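Local coordinates for protein endo-1,4-beta-xylanase 1 (Hypocrea jecorina, PDB 1XYN) that hydrolyses internal beta-1,4-xylosidic linkages in the main chain of xylan, releasing xylooligosaccharides and xylose, at residues S64-S69 against L73-I78; I78-H83 against A100-W105. All coordinates share one frame; numbering follows the deposited sequence.

Contact 1: residues S64-S69 against L73-I78; sequences SVYGWS and LVEYYI
Tyr66 turns its edge to the face of Tyr77 in a T-shaped stack, centroids 4.9 Å apart, across the antiparallel beta hairpin that lines the cleft of this family 11 xylanase jelly roll. Both tyrosines probably bind substrate, as in related enzymes. Along the same face, CB of Glu75 sits over the six-membered ring of Trp68 in a CH-pi contact, 3.9 Å from its centroid, and Leu73 CD1 meets the rim of that indole at CE3. The other face carries Val65 against Ile78, and Gly67 CA over the face of the Tyr76 ring in a second CH-pi contact, 4.0 Å from its centroid. The Tyr76 hydroxyl is bound by Gln159. Backbone bonds pair Val65 with Ile78 and Gly67 with Tyr76. Toward the polar edge stands Glu75, the predicted nucleophile. With CG anti to the backbone N (chi1 174°), the extended chain brings OE2 to the edge of the Tyr66 ring, while OE1 has a weak bond from Gln123. Tyr66 OH links Trp68 and Glu75, accepting from the indole N-H (NE1 to OH 2.7 Å) and donating to the carboxylate: OH lies 2.6 Å from Glu75 OE2, on the anti lone pair of that oxygen.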
ATOM      1  N   SER A  64      18.596   0.893   4.778  1.00 12.04           N
ATOM      2  CA  SER A  64      18.842   2.032   3.914  1.00 16.24           C
ATOM      3  C   SER A  64      18.510   3.399   4.470  1.00 17.15           C
ATOM      4  O   SER A  64      17.760   3.530   5.434  1.00 18.39           O
ATOM      5  CB  SER A  64      18.022   1.866   2.632  1.00 23.60           C
ATOM      6  OG  SER A  64      16.624   1.915   2.893  1.00 13.36           O
ATOM      7  N   VAL A  65      19.106   4.421   3.861  1.00 14.64           N
ATOM      8  CA  VAL A  65      18.789   5.787   4.227  1.00 11.26           C
ATOM      9  C   VAL A  65      17.468   5.914   3.477  1.00 10.11           C
ATOM     10  O   VAL A  65      17.380   5.530   2.306  1.00 15.84           O
ATOM     11  CB  VAL A  65      19.832   6.806   3.692  1.00 10.25           C
ATOM     12  CG1 VAL A  65      19.333   8.236   3.909  1.00 10.26           C
ATOM     13  CG2 VAL A  65      21.196   6.605   4.398  1.00  4.86           C
ATOM     14  N   TYR A  66      16.422   6.324   4.184  1.00 11.05           N
ATOM     15  CA  TYR A  66      15.082   6.457   3.621  1.00  9.25           C
ATOM     16  C   TYR A  66      14.540   7.859   3.881  1.00 11.78           C
ATOM     17  O   TYR A  66      14.821   8.456   4.921  1.00 13.40           O
ATOM     18  CB  TYR A  66      14.170   5.392   4.269  1.00  6.44           C
ATOM     19  CG  TYR A  66      12.690   5.532   3.982  1.00 10.62           C
ATOM     20  CD1 TYR A  66      12.146   5.102   2.776  1.00  9.68           C
ATOM     21  CD2 TYR A  66      11.823   6.074   4.935  1.00  2.12           C
ATOM     22  CE1 TYR A  66      10.778   5.205   2.530  1.00  8.81           C
ATOM     23  CE2 TYR A  66      10.475   6.182   4.698  1.00 10.58           C
ATOM     24  CZ  TYR A  66       9.952   5.743   3.493  1.00 12.50           C
ATOM     25  OH  TYR A  66       8.597   5.833   3.264  1.00 16.10           O
ATOM     26  N   GLY A  67      13.745   8.373   2.951  1.00 10.22           N
ATOM     27  CA  GLY A  67      13.192   9.699   3.133  1.00  6.26           C
ATOM     28  C   GLY A  67      12.100  10.083   2.155  1.00 11.30           C
ATOM     29  O   GLY A  67      11.687   9.291   1.298  1.00  8.38           O
ATOM     30  N   TRP A  68      11.631  11.316   2.303  1.00  9.44           N
ATOM     31  CA  TRP A  68      10.574  11.881   1.478  1.00 11.53           C
ATOM     32  C   TRP A  68      10.934  13.283   0.998  1.00 10.26           C
ATOM     33  O   TRP A  68      11.855  13.922   1.504  1.00 14.76           O
ATOM     34  CB  TRP A  68       9.258  11.941   2.259  1.00 14.48           C
ATOM     35  CG  TRP A  68       8.627  10.611   2.437  1.00 18.41           C
ATOM     36  CD1 TRP A  68       8.966   9.669   3.355  1.00 17.99           C
ATOM     37  CD2 TRP A  68       7.587  10.033   1.629  1.00 21.40           C
ATOM     38  NE1 TRP A  68       8.213   8.533   3.168  1.00 28.84           N
ATOM     39  CE2 TRP A  68       7.357   8.729   2.117  1.00 20.77           C
ATOM     40  CE3 TRP A  68       6.829  10.490   0.539  1.00 15.80           C
ATOM     41  CZ2 TRP A  68       6.404   7.871   1.554  1.00 20.22           C
ATOM     42  CZ3 TRP A  68       5.881   9.638  -0.019  1.00 15.91           C
ATOM     43  CH2 TRP A  68       5.679   8.344   0.490  1.00 12.61           C
ATOM     44  N   SER A  69      10.158  13.764   0.042  1.00 13.78           N
ATOM     45  CA  SER A  69      10.350  15.080  -0.543  1.00  9.01           C
ATOM     46  C   SER A  69       8.964  15.557  -0.957  1.00  7.68           C
ATOM     47  O   SER A  69       8.081  14.742  -1.218  1.00  7.04           O
ATOM     48  CB  SER A  69      11.272  14.958  -1.761  1.00 15.43           C
ATOM     49  OG  SER A  69      11.329  16.152  -2.507  1.00  9.72           O
ATOM     50  N   LEU A  73       6.214  15.117  -4.803  1.00 19.41           N
ATOM     51  CA  LEU A  73       6.202  14.123  -3.730  1.00 16.92           C
ATOM     52  C   LEU A  73       7.094  12.959  -4.169  1.00 15.87           C
ATOM     53  O   LEU A  73       6.806  12.301  -5.170  1.00 15.09           O
ATOM     54  CB  LEU A  73       4.774  13.632  -3.452  1.00 12.51           C
ATOM     55  CG  LEU A  73       4.602  12.528  -2.394  1.00 13.56           C
ATOM     56  CD1 LEU A  73       5.118  12.999  -1.045  1.00  8.83           C
ATOM     57  CD2 LEU A  73       3.147  12.118  -2.292  1.00 13.23           C
ATOM     58  N   VAL A  74       8.163  12.708  -3.410  1.00 15.16           N
ATOM     59  CA  VAL A  74       9.126  11.657  -3.736  1.00 14.41           C
ATOM     60  C   VAL A  74       9.580  10.813  -2.547  1.00 11.12           C
ATOM     61  O   VAL A  74      10.016  11.339  -1.528  1.00 15.74           O
ATOM     62  CB  VAL A  74      10.424  12.267  -4.360  1.00 13.23           C
ATOM     63  CG1 VAL A  74      11.425  11.168  -4.695  1.00 11.62           C
ATOM     64  CG2 VAL A  74      10.098  13.101  -5.599  1.00 14.19           C
ATOM     65  N   GLU A  75       9.528   9.499  -2.702  1.00  7.52           N
ATOM     66  CA  GLU A  75       9.997   8.599  -1.656  1.00  6.29           C
ATOM     67  C   GLU A  75      11.323   8.049  -2.173  1.00  9.19           C
ATOM     68  O   GLU A  75      11.378   7.462  -3.247  1.00 14.14           O
ATOM     69  CB  GLU A  75       9.004   7.461  -1.454  1.00 10.19           C
ATOM     70  CG  GLU A  75       9.455   6.378  -0.489  1.00 16.58           C
ATOM     71  CD  GLU A  75       8.400   5.302  -0.301  1.00 18.11           C
ATOM     72  OE1 GLU A  75       7.861   4.815  -1.314  1.00 14.01           O
ATOM     73  OE2 GLU A  75       8.097   4.954   0.860  1.00 20.58           O
ATOM     74  N   TYR A  76      12.395   8.227  -1.420  1.00  6.86           N
ATOM     75  CA  TYR A  76      13.666   7.739  -1.886  1.00  4.47           C
ATOM     76  C   TYR A  76      14.347   6.775  -0.932  1.00  7.49           C
ATOM     77  O   TYR A  76      14.090   6.784   0.266  1.00 10.21           O
ATOM     78  CB  TYR A  76      14.582   8.917  -2.254  1.00  9.68           C
ATOM     79  CG  TYR A  76      14.997   9.819  -1.110  1.00  6.91           C
ATOM     80  CD1 TYR A  76      16.065   9.467  -0.285  1.00  9.31           C
ATOM     81  CD2 TYR A  76      14.325  11.021  -0.850  1.00  7.87           C
ATOM     82  CE1 TYR A  76      16.459  10.281   0.775  1.00  8.54           C
ATOM     83  CE2 TYR A  76      14.713  11.845   0.214  1.00  4.22           C
ATOM     84  CZ  TYR A  76      15.783  11.461   1.020  1.00  9.08           C
ATOM     85  OH  TYR A  76      16.194  12.236   2.081  1.00 15.92           O
ATOM     86  N   TYR A  77      15.201   5.926  -1.491  1.00  7.50           N
ATOM     87  CA  TYR A  77      15.948   4.937  -0.727  1.00 11.27           C
ATOM     88  C   TYR A  77      17.370   4.919  -1.241  1.00 10.64           C
ATOM     89  O   TYR A  77      17.618   5.135  -2.425  1.00 12.14           O
ATOM     90  CB  TYR A  77      15.419   3.508  -0.941  1.00  9.41           C
ATOM     91  CG  TYR A  77      14.022   3.186  -0.457  1.00  9.57           C
ATOM     92  CD1 TYR A  77      12.911   3.794  -1.034  1.00  9.34           C
ATOM     93  CD2 TYR A  77      13.808   2.205   0.518  1.00  6.77           C
ATOM     94  CE1 TYR A  77      11.630   3.441  -0.668  1.00 15.00           C
ATOM     95  CE2 TYR A  77      12.524   1.840   0.899  1.00  9.33           C
ATOM     96  CZ  TYR A  77      11.435   2.466   0.294  1.00 16.30           C
ATOM     97  OH  TYR A  77      10.144   2.130   0.629  1.00 20.31           O
ATOM     98  N   ILE A  78      18.295   4.633  -0.338  1.00 10.88           N
ATOM     99  CA  ILE A  78      19.702   4.498  -0.663  1.00  8.53           C
ATOM    100  C   ILE A  78      20.041   3.249   0.128  1.00 12.52           C
ATOM    101  O   ILE A  78      20.438   3.321   1.296  1.00 13.08           O
ATOM    102  CB  ILE A  78      20.551   5.698  -0.195  1.00  9.92           C
ATOM    103  CG1 ILE A  78      20.145   6.956  -0.972  1.00  6.03           C
ATOM    104  CG2 ILE A  78      22.037   5.403  -0.433  1.00  2.00           C
ATOM    105  CD1 ILE A  78      20.699   8.244  -0.410  1.00  4.23           C
TER
HETATM  106  O   HOH W   1      14.414  14.276   3.024  1.00 11.45           O

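Contact 2: residues I78-H83 against A100-W105; sequences IMEDNH and ATYTIW. With CA (calcium ion), chain B.
Tyr102 reaches from strand 100-109 to the corner where the chain turns at Glu80, and its hydroxyl donates to the carboxylate there, Tyr102 OH to Glu80 OE2 2.9 Å. This bond is the tight part of the contact. It uses the syn lone pair of OE2, and the oxygen lies at the edge of the ring, near its plane, with carboxylate and ring planes 39° apart. To present this group, CG of Glu80 lies anti to the carbonyl carbon (chi1 -61°) and the chain then bends at chi2 (-64°). Its OE1 forms a salt bridge with Arg132, and the tyrosine hydroxyl also accepts from Arg128 NH1. The Arg132 salt bridge, with a weak, long ion pair from Arg128, is likely to favour the ionised form of the buried carboxylate. The apolar part is slight: Ile78 CG2 lies 4.0 Å from Tyr102 CE2. A phenylalanine in place of Tyr102 would probably keep the ring packing but leave Glu80 OE2 without its hydroxyl donor and Arg128 without that acceptor.

The looser side begins at Asp81, where the segments diverge. There the partly exposed His83 and the buried Asp81 bind a calcium ion, with Asp81 OD2 2.6 Å and His83 NE2 2.7 Å from the metal. Glu80 and Asp81 form a classic beta bulge opposite Leu63 of strand 60-70, where the chain turns its corner. His142 of helix 139-148 meets the Tyr102 ring edge-to-face, and Val95 of strand 90-97 packs against the same side chain.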
ATOM      1  N   ILE A  78      18.295   4.633  -0.338  1.00 10.88           N
ATOM      2  CA  ILE A  78      19.702   4.498  -0.663  1.00  8.53           C
ATOM      3  C   ILE A  78      20.041   3.249   0.128  1.00 12.52           C
ATOM      4  O   ILE A  78      20.438   3.321   1.296  1.00 13.08           O
ATOM      5  CB  ILE A  78      20.551   5.698  -0.195  1.00  9.92           C
ATOM      6  CG1 ILE A  78      20.145   6.956  -0.972  1.00  6.03           C
ATOM      7  CG2 ILE A  78      22.037   5.403  -0.433  1.00  2.00           C
ATOM      8  CD1 ILE A  78      20.699   8.244  -0.410  1.00  4.23           C
ATOM      9  N   MET A  79      19.741   2.107  -0.487  1.00  9.97           N
ATOM     10  CA  MET A  79      19.960   0.804   0.118  1.00 12.05           C
ATOM     11  C   MET A  79      21.411   0.422   0.232  1.00  8.34           C
ATOM     12  O   MET A  79      22.114   0.355  -0.766  1.00 16.78           O
ATOM     13  CB  MET A  79      19.208  -0.268  -0.667  1.00 18.34           C
ATOM     14  CG  MET A  79      17.725  -0.270  -0.422  1.00 21.80           C
ATOM     15  SD  MET A  79      16.864  -1.367  -1.546  1.00 24.31           S
ATOM     16  CE  MET A  79      15.505  -0.299  -2.011  1.00 15.85           C
ATOM     17  N   GLU A  80      21.848   0.184   1.462  1.00  5.71           N
ATOM     18  CA  GLU A  80      23.216  -0.212   1.736  1.00  5.86           C
ATOM     19  C   GLU A  80      23.265  -1.714   1.848  1.00 10.36           C
ATOM     20  O   GLU A  80      24.322  -2.343   1.718  1.00 10.79           O
ATOM     21  CB  GLU A  80      23.707   0.434   3.034  1.00 13.66           C
ATOM     22  CG  GLU A  80      23.697   1.957   2.984  1.00 13.48           C
ATOM     23  CD  GLU A  80      24.656   2.501   1.943  1.00 17.05           C
ATOM     24  OE1 GLU A  80      25.862   2.215   2.050  1.00 20.19           O
ATOM     25  OE2 GLU A  80      24.211   3.220   1.023  1.00 18.36           O
ATOM     26  N   ASP A  81      22.080  -2.286   2.010  1.00 13.77           N
ATOM     27  CA  ASP A  81      21.926  -3.713   2.144  1.00  9.95           C
ATOM     28  C   ASP A  81      20.492  -4.095   1.852  1.00  4.97           C
ATOM     29  O   ASP A  81      19.571  -3.319   2.103  1.00  3.32           O
ATOM     30  CB  ASP A  81      22.292  -4.101   3.563  1.00 19.99           C
ATOM     31  CG  ASP A  81      22.441  -5.574   3.745  1.00 23.09           C
ATOM     32  OD1 ASP A  81      22.602  -6.323   2.755  1.00 22.60           O
ATOM     33  OD2 ASP A  81      22.396  -5.966   4.919  1.00 31.30           O
ATOM     34  N   ASN A  82      20.312  -5.288   1.300  1.00  4.57           N
ATOM     35  CA  ASN A  82      18.990  -5.799   0.958  1.00 11.21           C
ATOM     36  C   ASN A  82      19.036  -7.302   0.697  1.00 14.09           C
ATOM     37  O   ASN A  82      20.050  -7.834   0.216  1.00 15.71           O
ATOM     38  CB  ASN A  82      18.393  -5.066  -0.258  1.00 16.86           C
ATOM     39  CG  ASN A  82      19.089  -5.416  -1.578  1.00 23.95           C
ATOM     40  OD1 ASN A  82      18.500  -6.073  -2.443  1.00 28.36           O
ATOM     41  ND2 ASN A  82      20.331  -4.950  -1.750  1.00 24.39           N
ATOM     42  N   HIS A  83      17.961  -7.984   1.092  1.00 13.02           N
ATOM     43  CA  HIS A  83      17.816  -9.429   0.916  1.00 14.52           C
ATOM     44  C   HIS A  83      16.435  -9.712   0.417  1.00 15.41           C
ATOM     45  O   HIS A  83      15.468  -9.187   0.969  1.00 15.46           O
ATOM     46  CB  HIS A  83      17.938 -10.149   2.235  1.00 15.33           C
ATOM     47  CG  HIS A  83      19.180  -9.821   2.964  1.00 15.02           C
ATOM     48  ND1 HIS A  83      20.238 -10.695   3.048  1.00 22.03           N
ATOM     49  CD2 HIS A  83      19.551  -8.702   3.622  1.00 21.02           C
ATOM     50  CE1 HIS A  83      21.212 -10.128   3.733  1.00 24.08           C
ATOM     51  NE2 HIS A  83      20.818  -8.917   4.095  1.00 27.00           N
ATOM     52  N   ALA A 100      31.596   1.929  -3.347  1.00  6.78           N
ATOM     53  CA  ALA A 100      30.920   1.010  -4.253  1.00  7.73           C
ATOM     54  C   ALA A 100      30.023   1.718  -5.257  1.00  9.98           C
ATOM     55  O   ALA A 100      29.787   2.922  -5.158  1.00 16.03           O
ATOM     56  CB  ALA A 100      30.108   0.002  -3.465  1.00  6.30           C
ATOM     57  N   THR A 101      29.532   0.953  -6.229  1.00 11.56           N
ATOM     58  CA  THR A 101      28.643   1.483  -7.255  1.00 13.17           C
ATOM     59  C   THR A 101      27.205   1.145  -6.856  1.00 12.35           C
ATOM     60  O   THR A 101      26.952   0.128  -6.207  1.00 11.61           O
ATOM     61  CB  THR A 101      28.921   0.849  -8.645  1.00 13.48           C
ATOM     62  OG1 THR A 101      30.331   0.734  -8.861  1.00 19.94           O
ATOM     63  CG2 THR A 101      28.331   1.719  -9.741  1.00  9.66           C
ATOM     64  N   TYR A 102      26.274   1.999  -7.264  1.00 11.60           N
ATOM     65  CA  TYR A 102      24.858   1.821  -6.965  1.00 16.98           C
ATOM     66  C   TYR A 102      24.060   1.818  -8.254  1.00 15.62           C
ATOM     67  O   TYR A 102      24.318   2.629  -9.138  1.00 19.72           O
ATOM     68  CB  TYR A 102      24.333   2.987  -6.112  1.00 16.29           C
ATOM     69  CG  TYR A 102      24.888   3.066  -4.711  1.00 13.55           C
ATOM     70  CD1 TYR A 102      26.232   3.377  -4.485  1.00 16.17           C
ATOM     71  CD2 TYR A 102      24.066   2.838  -3.609  1.00 14.80           C
ATOM     72  CE1 TYR A 102      26.748   3.456  -3.188  1.00 18.40           C
ATOM     73  CE2 TYR A 102      24.568   2.914  -2.310  1.00 18.79           C
ATOM     74  CZ  TYR A 102      25.906   3.221  -2.108  1.00 21.18           C
ATOM     75  OH  TYR A 102      26.400   3.278  -0.829  1.00 21.47           O
ATOM     76  N   THR A 103      23.100   0.909  -8.377  1.00 16.92           N
ATOM     77  CA  THR A 103      22.259   0.908  -9.565  1.00 17.01           C
ATOM     78  C   THR A 103      21.042   1.764  -9.205  1.00 14.02           C
ATOM     79  O   THR A 103      20.407   1.572  -8.167  1.00 15.21           O
ATOM     80  CB  THR A 103      21.843  -0.516 -10.014  1.00  9.41           C
ATOM     81  OG1 THR A 103      20.994  -1.110  -9.031  1.00 28.95           O
ATOM     82  CG2 THR A 103      23.071  -1.389 -10.198  1.00 16.41           C
ATOM     83  N   ILE A 104      20.785   2.773 -10.017  1.00 15.95           N
ATOM     84  CA  ILE A 104      19.676   3.676  -9.777  1.00 13.64           C
ATOM     85  C   ILE A 104      18.420   3.171 -10.471  1.00 17.16           C
ATOM     86  O   ILE A 104      18.488   2.684 -11.594  1.00 14.48           O
ATOM     87  CB  ILE A 104      20.036   5.089 -10.258  1.00  7.13           C
ATOM     88  CG1 ILE A 104      21.299   5.559  -9.528  1.00  5.68           C
ATOM     89  CG2 ILE A 104      18.878   6.058 -10.032  1.00 11.00           C
ATOM     90  CD1 ILE A 104      21.847   6.872 -10.034  1.00  8.67           C
ATOM     91  N   TRP A 105      17.293   3.240  -9.762  1.00 13.99           N
ATOM     92  CA  TRP A 105      15.996   2.812 -10.277  1.00  9.72           C
ATOM     93  C   TRP A 105      14.976   3.911 -10.045  1.00 10.44           C
ATOM     94  O   TRP A 105      15.134   4.746  -9.157  1.00 10.21           O
ATOM     95  CB  TRP A 105      15.468   1.573  -9.533  1.00 10.93           C
ATOM     96  CG  TRP A 105      16.335   0.375  -9.563  1.00  8.45           C
ATOM     97  CD1 TRP A 105      17.520   0.199  -8.901  1.00 10.67           C
ATOM     98  CD2 TRP A 105      16.066  -0.853 -10.241  1.00 11.95           C
ATOM     99  NE1 TRP A 105      17.999  -1.068  -9.116  1.00  5.87           N
ATOM    100  CE2 TRP A 105      17.131  -1.739  -9.938  1.00  9.70           C
ATOM    101  CE3 TRP A 105      15.028  -1.297 -11.072  1.00 13.58           C
ATOM    102  CZ2 TRP A 105      17.190  -3.049 -10.439  1.00  6.01           C
ATOM    103  CZ3 TRP A 105      15.081  -2.600 -11.569  1.00 17.80           C
ATOM    104  CH2 TRP A 105      16.161  -3.461 -11.248  1.00 14.64           C
TER
HETATM  105 CA    CA B 601      23.419  -8.389   4.645  1.00 15.51          CA

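The two contacts follow one another along the chain and share Ile78, with centres about 13 Å apart. Contact 1 closes the hairpin of strands 60-70 and 74-79; contact 2 opens where the second of these strands runs out into the corner before strand 81-83, which pairs again with 60-70. They touch directly, Ser64 CB lying 3.3 Å from Met79 CA. Strand 100-109 joins the same curled sheet through strand 119-128, which runs parallel to 74-79. One strand thus carries the predicted nucleophile at the cleft and leads, a few residues later, to the corner and the calcium site, so the face bearing that nucleophile and the metal-bound end belong to one continuous sheet.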